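Local coordinates for protein NUDIX hydrolase (Alicyclobacillus acidocaldarius subsp. acidocaldarius, PDB 3QSJ) that probably hydrolyses phosphorus-containing anhydride bonds as a Nudix hydrolase that depends on divalent metal ions, and binds calcium in the crystal, at residues T12-R17 with I24-V29; T187-G192 with A202-L207. All coordinates share one frame; numbering follows the deposited sequence.

Contact 1: T12-R17 with I24-V29; sequences TLVVIR and IEVLVV
In the beta hairpin of strands 7-18 and 24-31, R17 and E25 form an antiparallel hydrogen-bonded pair, with R17 N giving to E25 O at 2.9 Å and E25 N returning a nearly straight bond to R17 O. Their side chains add a salt bridge: E25 OE1 takes both R17 NE (2.8 Å) and R17 NH2 (3.0 Å), lying at the edge of the guanidinium and close to its plane, while the carboxylate is turned 48° from it. With chi1 at 70°, R17 CG sits between the backbone N and the carbonyl carbon, and the extended chain beyond carries NE to that oxygen. A methionine here would probably leave E25 OE1 without its charged mate and lose the cation-pi contact with W179. The hairpin belongs to the mixed sheet of the Nudix fold, and I16 and V26 pair next to R17 and E25 without hydrogen bonds, their side chains on the other face; I24 CG2 packs on I16 CB at 3.8 Å. After the bond from L27 N to V15 O (3.0 Å) the strands diverge, and one water bridges the split, giving to L13 O and L27 O and accepting from V15 N.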
ATOM      1  N   THR A  12       0.023  -4.744   1.257  1.00 13.95           N
ATOM      2  CA  THR A  12      -0.017  -3.789   0.166  1.00 13.68           C
ATOM      3  C   THR A  12      -1.088  -2.746   0.433  1.00 16.64           C
ATOM      4  O   THR A  12      -2.181  -3.092   0.884  1.00 16.32           O
ATOM      5  CB  THR A  12      -0.305  -4.558  -1.141  1.00 19.70           C
ATOM      6  OG1 THR A  12       0.766  -5.480  -1.353  1.00 23.48           O
ATOM      7  CG2 THR A  12      -0.293  -3.632  -2.329  1.00 23.12           C
ATOM      8  N   LEU A  13      -0.809  -1.502   0.018  1.00 14.70           N
ATOM      9  CA  LEU A  13      -1.752  -0.395   0.213  1.00 13.31           C
ATOM     10  C   LEU A  13      -2.231   0.106  -1.117  1.00 16.11           C
ATOM     11  O   LEU A  13      -1.443   0.493  -1.990  1.00 15.56           O
ATOM     12  CB  LEU A  13      -1.120   0.773   0.999  1.00 12.02           C
ATOM     13  CG  LEU A  13      -2.128   1.801   1.536  1.00 17.41           C
ATOM     14  CD1 LEU A  13      -3.165   1.112   2.442  1.00 15.53           C
ATOM     15  CD2 LEU A  13      -1.361   2.945   2.266  1.00 17.63           C
ATOM     16  N   VAL A  14      -3.571   0.177  -1.253  1.00 12.94           N
ATOM     17  CA  VAL A  14      -4.221   0.614  -2.479  1.00 12.97           C
ATOM     18  C   VAL A  14      -4.736   1.994  -2.115  1.00 16.30           C
ATOM     19  O   VAL A  14      -5.734   2.111  -1.367  1.00 15.31           O
ATOM     20  CB  VAL A  14      -5.355  -0.363  -2.874  1.00 14.95           C
ATOM     21  CG1 VAL A  14      -6.014   0.068  -4.201  1.00 16.18           C
ATOM     22  CG2 VAL A  14      -4.829  -1.806  -2.970  1.00 14.96           C
ATOM     23  N   VAL A  15      -4.048   3.024  -2.608  1.00 15.37           N
ATOM     24  CA  VAL A  15      -4.395   4.425  -2.268  1.00 15.81           C
ATOM     25  C   VAL A  15      -5.175   4.983  -3.441  1.00 17.60           C
ATOM     26  O   VAL A  15      -4.657   5.061  -4.566  1.00 16.49           O
ATOM     27  CB  VAL A  15      -3.113   5.252  -1.983  1.00 18.45           C
ATOM     28  CG1 VAL A  15      -3.479   6.658  -1.486  1.00 17.37           C
ATOM     29  CG2 VAL A  15      -2.203   4.538  -0.964  1.00 18.06           C
ATOM     30  N   ILE A  16      -6.397   5.403  -3.183  1.00 15.03           N
ATOM     31  CA  ILE A  16      -7.273   5.906  -4.251  1.00 13.62           C
ATOM     32  C   ILE A  16      -7.821   7.300  -4.080  1.00 18.43           C
ATOM     33  O   ILE A  16      -7.768   7.870  -2.998  1.00 17.39           O
ATOM     34  CB  ILE A  16      -8.503   4.948  -4.387  1.00 15.49           C
ATOM     35  CG1 ILE A  16      -9.444   5.021  -3.129  1.00 15.44           C
ATOM     36  CG2 ILE A  16      -8.072   3.530  -4.753  1.00 15.96           C
ATOM     37  CD1 ILE A  16     -10.812   4.198  -3.308  1.00 19.49           C
ATOM     38  N   ARG A  17      -8.327   7.868  -5.180  1.00 15.49           N
ATOM     39  CA  ARG A  17      -8.993   9.163  -5.077  1.00 16.20           C
ATOM     40  C   ARG A  17     -10.075   9.207  -6.191  1.00 22.01           C
ATOM     41  O   ARG A  17     -10.029   8.429  -7.136  1.00 19.99           O
ATOM     42  CB  ARG A  17      -7.976  10.297  -5.234  1.00 18.23           C
ATOM     43  CG  ARG A  17      -7.437  10.387  -6.669  1.00 16.82           C
ATOM     44  CD  ARG A  17      -6.264  11.349  -6.736  1.00 18.25           C
ATOM     45  NE  ARG A  17      -5.820  11.580  -8.127  1.00 19.88           N
ATOM     46  CZ  ARG A  17      -4.792  12.361  -8.418  1.00 24.48           C
ATOM     47  NH1 ARG A  17      -4.123  12.982  -7.441  1.00 19.13           N
ATOM     48  NH2 ARG A  17      -4.423  12.544  -9.695  1.00 20.46           N
ATOM     49  N   ILE A  24     -12.276   6.279 -10.589  1.00 20.81           N
ATOM     50  CA  ILE A  24     -11.318   6.220  -9.486  1.00 18.52           C
ATOM     51  C   ILE A  24      -9.905   6.184 -10.068  1.00 20.43           C
ATOM     52  O   ILE A  24      -9.636   5.438 -11.018  1.00 20.96           O
ATOM     53  CB  ILE A  24     -11.598   4.975  -8.624  1.00 21.19           C
ATOM     54  CG1 ILE A  24     -12.972   5.117  -7.943  1.00 22.05           C
ATOM     55  CG2 ILE A  24     -10.462   4.788  -7.598  1.00 24.94           C
ATOM     56  CD1 ILE A  24     -13.528   3.888  -7.168  1.00 21.62           C
ATOM     57  N   GLU A  25      -8.985   6.909  -9.425  1.00 19.46           N
ATOM     58  CA  GLU A  25      -7.566   6.889  -9.748  1.00 18.91           C
ATOM     59  C   GLU A  25      -6.860   6.250  -8.583  1.00 20.78           C
ATOM     60  O   GLU A  25      -7.352   6.336  -7.466  1.00 16.98           O
ATOM     61  CB  GLU A  25      -7.036   8.314  -9.964  1.00 19.22           C
ATOM     62  CG  GLU A  25      -7.659   8.860 -11.226  1.00 20.37           C
ATOM     63  CD  GLU A  25      -7.443  10.318 -11.524  1.00 19.81           C
ATOM     64  OE1 GLU A  25      -6.756  11.004 -10.725  1.00 21.87           O
ATOM     65  OE2 GLU A  25      -7.945  10.764 -12.590  1.00 22.12           O
ATOM     66  N   VAL A  26      -5.671   5.676  -8.823  1.00 17.07           N
ATOM     67  CA  VAL A  26      -4.954   4.882  -7.800  1.00 15.36           C
ATOM     68  C   VAL A  26      -3.455   5.100  -7.958  1.00 19.25           C
ATOM     69  O   VAL A  26      -3.014   5.347  -9.086  1.00 20.26           O
ATOM     70  CB  VAL A  26      -5.365   3.382  -7.955  1.00 17.46           C
ATOM     71  CG1 VAL A  26      -5.032   2.808  -9.361  1.00 17.45           C
ATOM     72  CG2 VAL A  26      -4.785   2.519  -6.831  1.00 16.96           C
ATOM     73  N   LEU A  27      -2.668   4.973  -6.864  1.00 16.91           N
ATOM     74  CA  LEU A  27      -1.236   5.136  -6.939  1.00 17.16           C
ATOM     75  C   LEU A  27      -0.634   3.783  -7.301  1.00 18.94           C
ATOM     76  O   LEU A  27      -0.841   2.758  -6.604  1.00 18.01           O
ATOM     77  CB  LEU A  27      -0.659   5.591  -5.586  1.00 16.80           C
ATOM     78  CG  LEU A  27      -0.775   7.066  -5.262  1.00 22.80           C
ATOM     79  CD1 LEU A  27      -0.256   7.316  -3.856  1.00 22.75           C
ATOM     80  CD2 LEU A  27       0.078   7.910  -6.264  1.00 22.77           C
ATOM     81  N   VAL A  28       0.121   3.776  -8.358  0.55 16.54           N
ATOM     82  CA  VAL A  28       0.802   2.541  -8.721  0.55 15.07           C
ATOM     83  C   VAL A  28       2.253   2.858  -8.858  0.55 18.86           C
ATOM     84  O   VAL A  28       2.628   4.027  -9.049  0.55 18.22           O
ATOM     85  CB  VAL A  28       0.233   1.867 -10.000  0.55 19.37           C
ATOM     86  CG1 VAL A  28      -1.173   1.311  -9.758  0.55 19.49           C
ATOM     87  CG2 VAL A  28       0.253   2.822 -11.199  0.55 18.71           C
ATOM     88  N   VAL A  29       3.076   1.816  -8.799  1.00 17.72           N
ATOM     89  CA  VAL A  29       4.526   1.949  -8.995  1.00 18.48           C
ATOM     90  C   VAL A  29       5.007   0.887  -9.983  1.00 21.12           C
ATOM     91  O   VAL A  29       4.331  -0.126 -10.172  1.00 20.93           O
ATOM     92  CB  VAL A  29       5.285   1.839  -7.662  1.00 22.13           C
ATOM     93  CG1 VAL A  29       4.821   2.964  -6.688  1.00 21.97           C
ATOM     94  CG2 VAL A  29       5.113   0.446  -7.031  1.00 22.04           C
TER
HETATM   95  O   HOH W   1      -1.831   2.554  -4.067  1.00 17.11           O

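Contact 2: T187-G192 with A202-L207; sequences TRIQSG and AVLKAL
The approach of segment 187-192, at the end of helix 182-190, to helix 198-209 is a small apolar helix-helix contact, burying 101 Å² in all and lacking any hydrogen bond across it. Its centre is a meeting of methyl groups: I189 CD1 touches L204 CD1 at 3.5 Å, tighter than usual for two carbons, and the side chains cross at about a right angle. Each is directed at the other helix, and I189, with CG1 anti to its carbonyl carbon (chi1 -63°) and an extended chain beyond, delivers its terminal methyl to the leucine branch. Both residues are buried, and strand 42-48 lies beneath them, with V42 against I189 and F44 against L204. L204 also rests on A182 and M185, so this one leucine meets helix 182-190 at several points.

Toward solvent the contact thins out. Q190 OE1 comes to 4.1 Å from K205 CE, a loose approach of an amide oxygen to the aliphatic part of an extended lysine whose far end, rather than its CB, comes nearer to the other segment.

The end of the first helix is closed within its own segment. T187 O accepts from S191 N and, at 2.8 Å, from S191 OG, the two donors reaching it from opposite faces of its carbonyl plane. The bond from G192 N to I189 O is 3.0 Å long. G192, at phi 93°, is the first residue to leave helical geometry, and a side chain there would be pressed against the S191 carbonyl oxygen. With two bonds back into the last turn, this helix end is a Schellman motif.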
ATOM      1  N   THR A 187      -6.386  -1.899 -18.742  1.00 34.09           N
ATOM      2  CA  THR A 187      -6.344  -2.131 -20.177  1.00 35.79           C
ATOM      3  C   THR A 187      -4.909  -2.415 -20.605  1.00 40.73           C
ATOM      4  O   THR A 187      -4.671  -3.370 -21.354  1.00 41.81           O
ATOM      5  CB  THR A 187      -7.028  -0.957 -20.893  1.00 42.30           C
ATOM      6  OG1 THR A 187      -8.401  -0.946 -20.482  1.00 41.66           O
ATOM      7  CG2 THR A 187      -6.926  -1.038 -22.405  1.00 40.71           C
ATOM      8  N   ARG A 188      -3.943  -1.681 -20.004  1.00 35.53           N
ATOM      9  CA  ARG A 188      -2.529  -1.849 -20.314  1.00 34.86           C
ATOM     10  C   ARG A 188      -2.003  -3.198 -19.886  1.00 36.77           C
ATOM     11  O   ARG A 188      -1.158  -3.746 -20.578  1.00 39.11           O
ATOM     12  CB  ARG A 188      -1.697  -0.712 -19.748  1.00 39.55           C
ATOM     13  CG  ARG A 188      -2.023   0.595 -20.456  1.00 51.36           C
ATOM     14  CD  ARG A 188      -0.970   1.626 -20.199  1.00 51.12           C
ATOM     15  NE  ARG A 188       0.265   1.279 -20.897  1.00 53.96           N
ATOM     16  CZ  ARG A 188       1.447   1.809 -20.621  1.00 70.11           C
ATOM     17  NH1 ARG A 188       1.568   2.714 -19.652  1.00 46.97           N
ATOM     18  NH2 ARG A 188       2.521   1.439 -21.304  1.00 63.79           N
ATOM     19  N   ILE A 189      -2.522  -3.749 -18.774  1.00 28.58           N
ATOM     20  CA  ILE A 189      -2.134  -5.087 -18.319  1.00 27.09           C
ATOM     21  C   ILE A 189      -2.810  -6.138 -19.188  1.00 35.51           C
ATOM     22  O   ILE A 189      -2.134  -7.046 -19.641  1.00 34.27           O
ATOM     23  CB  ILE A 189      -2.486  -5.257 -16.838  1.00 27.06           C
ATOM     24  CG1 ILE A 189      -1.688  -4.255 -16.003  1.00 23.95           C
ATOM     25  CG2 ILE A 189      -2.235  -6.689 -16.359  1.00 26.76           C
ATOM     26  CD1 ILE A 189      -2.269  -4.036 -14.566  1.00 24.45           C
ATOM     27  N   GLN A 190      -4.142  -6.045 -19.362  1.00 34.92           N
ATOM     28  CA  GLN A 190      -4.918  -7.007 -20.159  1.00 37.81           C
ATOM     29  C   GLN A 190      -4.383  -7.143 -21.582  1.00 47.32           C
ATOM     30  O   GLN A 190      -4.439  -8.233 -22.158  1.00 49.64           O
ATOM     31  CB  GLN A 190      -6.410  -6.607 -20.178  1.00 39.39           C
ATOM     32  CG  GLN A 190      -7.055  -6.590 -18.780  1.00 39.63           C
ATOM     33  CD  GLN A 190      -8.511  -6.179 -18.823  1.00 48.87           C
ATOM     34  OE1 GLN A 190      -9.352  -6.752 -18.142  1.00 42.65           O
ATOM     35  NE2 GLN A 190      -8.848  -5.183 -19.618  1.00 45.12           N
ATOM     36  N   SER A 191      -3.841  -6.043 -22.132  1.00 45.61           N
ATOM     37  CA  SER A 191      -3.286  -5.991 -23.480  1.00 47.57           C
ATOM     38  C   SER A 191      -1.890  -6.605 -23.578  1.00 48.86           C
ATOM     39  O   SER A 191      -1.435  -6.909 -24.676  1.00 47.78           O
ATOM     40  CB  SER A 191      -3.277  -4.555 -24.004  1.00 53.73           C
ATOM     41  OG  SER A 191      -4.596  -4.033 -24.071  1.00 69.50           O
ATOM     42  N   GLY A 192      -1.227  -6.791 -22.442  1.00 43.50           N
ATOM     43  CA  GLY A 192       0.107  -7.378 -22.392  1.00 42.03           C
ATOM     44  C   GLY A 192       1.263  -6.395 -22.428  1.00 43.23           C
ATOM     45  O   GLY A 192       2.421  -6.820 -22.445  1.00 42.19           O
ATOM     46  N   ALA A 202      -7.053  -8.008 -10.076  1.00 24.75           N
ATOM     47  CA  ALA A 202      -8.348  -8.177  -9.408  1.00 25.84           C
ATOM     48  C   ALA A 202      -8.704  -6.895  -8.615  1.00 23.49           C
ATOM     49  O   ALA A 202      -9.862  -6.474  -8.643  1.00 24.58           O
ATOM     50  CB  ALA A 202      -8.318  -9.430  -8.537  1.00 27.60           C
ATOM     51  N   VAL A 203      -7.704  -6.179  -8.055  1.00 18.43           N
ATOM     52  CA  VAL A 203      -8.003  -4.894  -7.391  1.00 19.55           C
ATOM     53  C   VAL A 203      -8.427  -3.857  -8.423  1.00 23.03           C
ATOM     54  O   VAL A 203      -9.412  -3.157  -8.214  1.00 23.00           O
ATOM     55  CB  VAL A 203      -6.802  -4.351  -6.561  1.00 19.97           C
ATOM     56  CG1 VAL A 203      -7.054  -2.893  -6.065  1.00 19.59           C
ATOM     57  CG2 VAL A 203      -6.502  -5.279  -5.371  1.00 20.35           C
ATOM     58  N   LEU A 204      -7.691  -3.755  -9.546  1.00 22.68           N
ATOM     59  CA  LEU A 204      -8.045  -2.792 -10.601  1.00 23.46           C
ATOM     60  C   LEU A 204      -9.438  -3.011 -11.159  1.00 26.67           C
ATOM     61  O   LEU A 204     -10.193  -2.050 -11.297  1.00 27.26           O
ATOM     62  CB  LEU A 204      -7.005  -2.782 -11.701  1.00 23.28           C
ATOM     63  CG  LEU A 204      -5.597  -2.408 -11.260  1.00 22.83           C
ATOM     64  CD1 LEU A 204      -4.625  -2.815 -12.350  1.00 23.67           C
ATOM     65  CD2 LEU A 204      -5.470  -0.875 -10.908  1.00 22.97           C
ATOM     66  N   LYS A 205      -9.827  -4.271 -11.393  1.00 25.01           N
ATOM     67  CA  LYS A 205     -11.178  -4.577 -11.879  1.00 25.75           C
ATOM     68  C   LYS A 205     -12.226  -4.154 -10.835  1.00 26.45           C
ATOM     69  O   LYS A 205     -13.289  -3.629 -11.220  1.00 25.99           O
ATOM     70  CB  LYS A 205     -11.360  -6.079 -12.163  1.00 29.44           C
ATOM     71  CG  LYS A 205     -10.575  -6.621 -13.327  1.00 28.56           C
ATOM     72  CD  LYS A 205     -10.842  -8.137 -13.458  1.00 37.63           C
ATOM     73  CE  LYS A 205     -10.076  -8.754 -14.601  1.00 53.20           C
ATOM     74  NZ  LYS A 205      -9.852 -10.206 -14.393  1.00 60.65           N
ATOM     75  N   ALA A 206     -11.924  -4.358  -9.515  1.00 24.14           N
ATOM     76  CA  ALA A 206     -12.859  -3.993  -8.422  1.00 24.94           C
ATOM     77  C   ALA A 206     -13.037  -2.495  -8.420  1.00 26.21           C
ATOM     78  O   ALA A 206     -14.148  -2.011  -8.309  1.00 25.04           O
ATOM     79  CB  ALA A 206     -12.331  -4.459  -7.058  1.00 26.01           C
ATOM     80  N   LEU A 207     -11.939  -1.744  -8.548  1.00 23.42           N
ATOM     81  CA  LEU A 207     -11.986  -0.271  -8.611  1.00 22.61           C
ATOM     82  C   LEU A 207     -12.762   0.239  -9.852  1.00 27.69           C
ATOM     83  O   LEU A 207     -13.552   1.187  -9.751  1.00 27.52           O
ATOM     84  CB  LEU A 207     -10.555   0.258  -8.657  1.00 21.07           C
ATOM     85  CG  LEU A 207      -9.745   0.119  -7.349  1.00 20.17           C
ATOM     86  CD1 LEU A 207      -8.339   0.701  -7.546  1.00 21.50           C
ATOM     87  CD2 LEU A 207     -10.474   0.782  -6.171  1.00 22.72           C
TER

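The two contacts follow one another in series: the hairpin of contact 1 is complete near the start of the chain, and contact 2 joins two helices close to its end. Their centres are about 13 Å apart, yet they meet directly, because helix 198-209 lies against the hairpin. V203 CG1 packs on V14 CG1 at 3.6 Å, L207 CD2 on I16 CG2 at 3.9 Å, and L204 CD2 on V26 CG1 at 4.0 Å. F44 of strand 42-48 is shared, touching V14 and V26 as well as L204. Helix 72-87, which carries the calcium ligands E82 and E86, packs on L13 and L27 from the other face, so the hairpin is sandwiched between helices distant in sequence, as in the alpha/beta/alpha sandwich of Nudix proteins.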